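Local coordinates for protein thioredoxin reductase (Streptomyces clavuligerus, PDB 4NTD) that is an FAD-dependent oxidoreductase of the thioredoxin reductase family that forms disulfide bonds in sulfur-containing natural products, probably in making holomycin, at residues A[185-190]-A[252-257]. Residues are numbered along the deposited sequence; the frame is centred on the assembly and turned at random.
Sequences VRHALL and TVFVVP. With GSH (glutathione), chain B.
The imidazole of H187 takes V256 CG2 over one face and has bound glutathione and F254 at its edge. V256 CG2 stands 3.7 Å from the centroid of the H187 ring, 22° off its normal, which fits a CH-pi contact. Being offset toward the rim, V256 CG2 comes nearest to H187 CG, at 3.4 Å. V256 carries CG2 beside its backbone N and anti to the carbonyl carbon (chi1, read to CG1, -180°), which directs this methyl onto the imidazole. At the edge, H187 CE1 approaches glutathione N2 at 3.7 Å, while H187 CD2 meets F254 CB at 4.1 Å, the two side chains crossing nearly perpendicularly. L190, one turn further along helix 184-191, adds CD2 against glutathione CG1 at 3.7 Å. This helix packs beside the parallel sheet that includes strand 252-254. H187 NE2 is hydrogen-bonded to H161 O, and the two imidazoles meet with planes about 10° apart. With alanine in place of H187, the H161 carbonyl would probably lose this donor, V256 CG2 its ring face and glutathione its edge neighbour. Because a carbonyl can only accept, NE2 must carry the proton, a bond that probably fixes the ring's rotation in the glutathione pocket, where C162 is the covalent site.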
loop_
_atom_site.group_PDB
_atom_site.type_symbol
_atom_site.label_atom_id
_atom_site.label_comp_id
_atom_site.label_asym_id
_atom_site.label_seq_id
_atom_site.Cartn_x
_atom_site.Cartn_y
_atom_site.Cartn_z
ATOM N N VAL A 185 6.799 2.048 27.404
ATOM C CA VAL A 185 6.653 0.706 27.979
ATOM C C VAL A 185 6.311 -0.310 26.889
ATOM O O VAL A 185 6.982 -1.334 26.761
ATOM C CB VAL A 185 5.590 0.658 29.103
ATOM C CG1 VAL A 185 5.307 -0.778 29.529
ATOM C CG2 VAL A 185 6.056 1.466 30.306
ATOM N N ARG A 186 5.277 -0.020 26.101
ATOM C CA ARG A 186 4.890 -0.902 24.998
ATOM C C ARG A 186 6.027 -1.061 23.986
ATOM O O ARG A 186 6.207 -2.137 23.412
ATOM C CB ARG A 186 3.615 -0.403 24.306
ATOM C CG ARG A 186 2.345 -0.625 25.119
ATOM C CD ARG A 186 1.081 -0.256 24.350
ATOM N NE ARG A 186 0.285 -1.428 23.972
ATOM C CZ ARG A 186 0.417 -2.130 22.845
ATOM N NH1 ARG A 186 1.329 -1.812 21.929
ATOM N NH2 ARG A 186 -0.377 -3.173 22.632
ATOM N N HIS A 187 6.805 0.001 23.784
ATOM C CA HIS A 187 7.933 -0.044 22.852
ATOM C C HIS A 187 9.026 -1.008 23.321
ATOM O O HIS A 187 9.590 -1.749 22.515
ATOM C CB HIS A 187 8.515 1.357 22.627
ATOM C CG HIS A 187 9.010 1.586 21.234
ATOM N ND1 HIS A 187 8.196 1.455 20.130
ATOM C CD2 HIS A 187 10.225 1.952 20.765
ATOM C CE1 HIS A 187 8.892 1.721 19.039
ATOM N NE2 HIS A 187 10.125 2.027 19.397
ATOM N N ALA A 188 9.319 -1.003 24.620
ATOM C CA ALA A 188 10.292 -1.939 25.190
ATOM C C ALA A 188 9.824 -3.389 25.046
ATOM O O ALA A 188 10.617 -4.275 24.714
ATOM C CB ALA A 188 10.557 -1.610 26.653
ATOM N N LEU A 189 8.536 -3.623 25.287
ATOM C CA LEU A 189 7.956 -4.957 25.140
ATOM C C LEU A 189 8.015 -5.425 23.683
ATOM O O LEU A 189 8.287 -6.593 23.413
ATOM C CB LEU A 189 6.512 -4.975 25.653
ATOM C CG LEU A 189 6.332 -4.675 27.147
ATOM C CD1 LEU A 189 4.863 -4.459 27.474
ATOM C CD2 LEU A 189 6.926 -5.783 28.004
ATOM N N LEU A 190 7.772 -4.504 22.753
ATOM C CA LEU A 190 7.892 -4.785 21.321
ATOM C C LEU A 190 9.331 -5.148 20.934
ATOM O O LEU A 190 9.559 -6.118 20.209
ATOM C CB LEU A 190 7.403 -3.579 20.508
ATOM C CG LEU A 190 7.542 -3.596 18.982
ATOM C CD1 LEU A 190 6.839 -4.797 18.368
ATOM C CD2 LEU A 190 6.988 -2.300 18.410
ATOM N N THR A 252 22.508 0.437 21.107
ATOM C CA THR A 252 21.432 1.114 20.388
ATOM C C THR A 252 20.352 1.542 21.378
ATOM O O THR A 252 20.009 0.786 22.287
ATOM C CB THR A 252 20.797 0.174 19.341
ATOM O OG1 THR A 252 21.825 -0.511 18.617
ATOM C CG2 THR A 252 19.921 0.950 18.366
ATOM N N VAL A 253 19.826 2.752 21.203
ATOM C CA VAL A 253 18.762 3.269 22.063
ATOM C C VAL A 253 17.561 3.669 21.209
ATOM O O VAL A 253 17.718 4.252 20.135
ATOM C CB VAL A 253 19.255 4.456 22.922
ATOM C CG1 VAL A 253 18.103 5.126 23.657
ATOM C CG2 VAL A 253 20.298 3.980 23.925
ATOM N N PHE A 254 16.368 3.326 21.689
ATOM C CA PHE A 254 15.125 3.638 20.998
ATOM C C PHE A 254 14.286 4.643 21.782
ATOM O O PHE A 254 14.324 4.684 23.014
ATOM C CB PHE A 254 14.306 2.364 20.762
ATOM C CG PHE A 254 14.867 1.470 19.691
ATOM C CD1 PHE A 254 14.325 1.470 18.412
ATOM C CD2 PHE A 254 15.931 0.621 19.962
ATOM C CE1 PHE A 254 14.834 0.644 17.424
ATOM C CE2 PHE A 254 16.447 -0.205 18.978
ATOM C CZ PHE A 254 15.898 -0.195 17.707
ATOM N N VAL A 255 13.537 5.456 21.046
ATOM C CA VAL A 255 12.555 6.368 21.621
ATOM C C VAL A 255 11.260 6.273 20.825
ATOM O O VAL A 255 11.261 5.806 19.685
ATOM C CB VAL A 255 13.047 7.835 21.616
ATOM C CG1 VAL A 255 14.308 7.976 22.452
ATOM C CG2 VAL A 255 13.293 8.338 20.197
ATOM N N VAL A 256 10.161 6.697 21.439
ATOM C CA VAL A 256 8.917 6.932 20.720
ATOM C C VAL A 256 8.759 8.447 20.614
ATOM O O VAL A 256 8.384 9.100 21.589
ATOM C CB VAL A 256 7.698 6.318 21.439
ATOM C CG1 VAL A 256 6.426 6.583 20.644
ATOM C CG2 VAL A 256 7.895 4.822 21.635
ATOM N N PRO A 257 9.072 9.021 19.438
ATOM C CA PRO A 257 8.910 10.467 19.297
ATOM C C PRO A 257 7.450 10.894 19.360
ATOM O O PRO A 257 6.558 10.060 19.192
ATOM C CB PRO A 257 9.458 10.753 17.888
ATOM C CG PRO A 257 10.228 9.542 17.490
ATOM C CD PRO A 257 9.576 8.400 18.201
HETATM N N1 GSH B . 2.517 2.475 15.828
HETATM C CA1 GSH B . 2.797 1.472 16.857
HETATM C C1 GSH B . 1.577 1.414 17.798
HETATM O O11 GSH B . 1.530 2.283 18.703
HETATM O O12 GSH B . 0.726 0.510 17.601
HETATM C CB1 GSH B . 3.974 1.864 17.719
HETATM C CG1 GSH B . 5.093 0.825 17.687
HETATM C CD1 GSH B . 5.730 0.829 16.300
HETATM O OE1 GSH B . 5.477 -0.045 15.473
HETATM N N2 GSH B . 6.650 1.785 16.143
HETATM C CA2 GSH B . 7.376 1.998 14.887
HETATM C C2 GSH B . 6.521 2.828 14.026
HETATM O O2 GSH B . 5.524 3.436 14.418
HETATM C CB2 GSH B . 7.371 0.792 13.946
HETATM S SG2 GSH B . 8.926 0.159 13.200
HETATM N N3 GSH B . 6.919 2.663 12.779
HETATM C CA3 GSH B . 6.155 3.162 11.716
HETATM C C3 GSH B . 6.822 4.243 10.824
HETATM O O31 GSH B . 8.165 4.474 10.919
HETATM O O32 GSH B . 6.115 4.883 9.942
#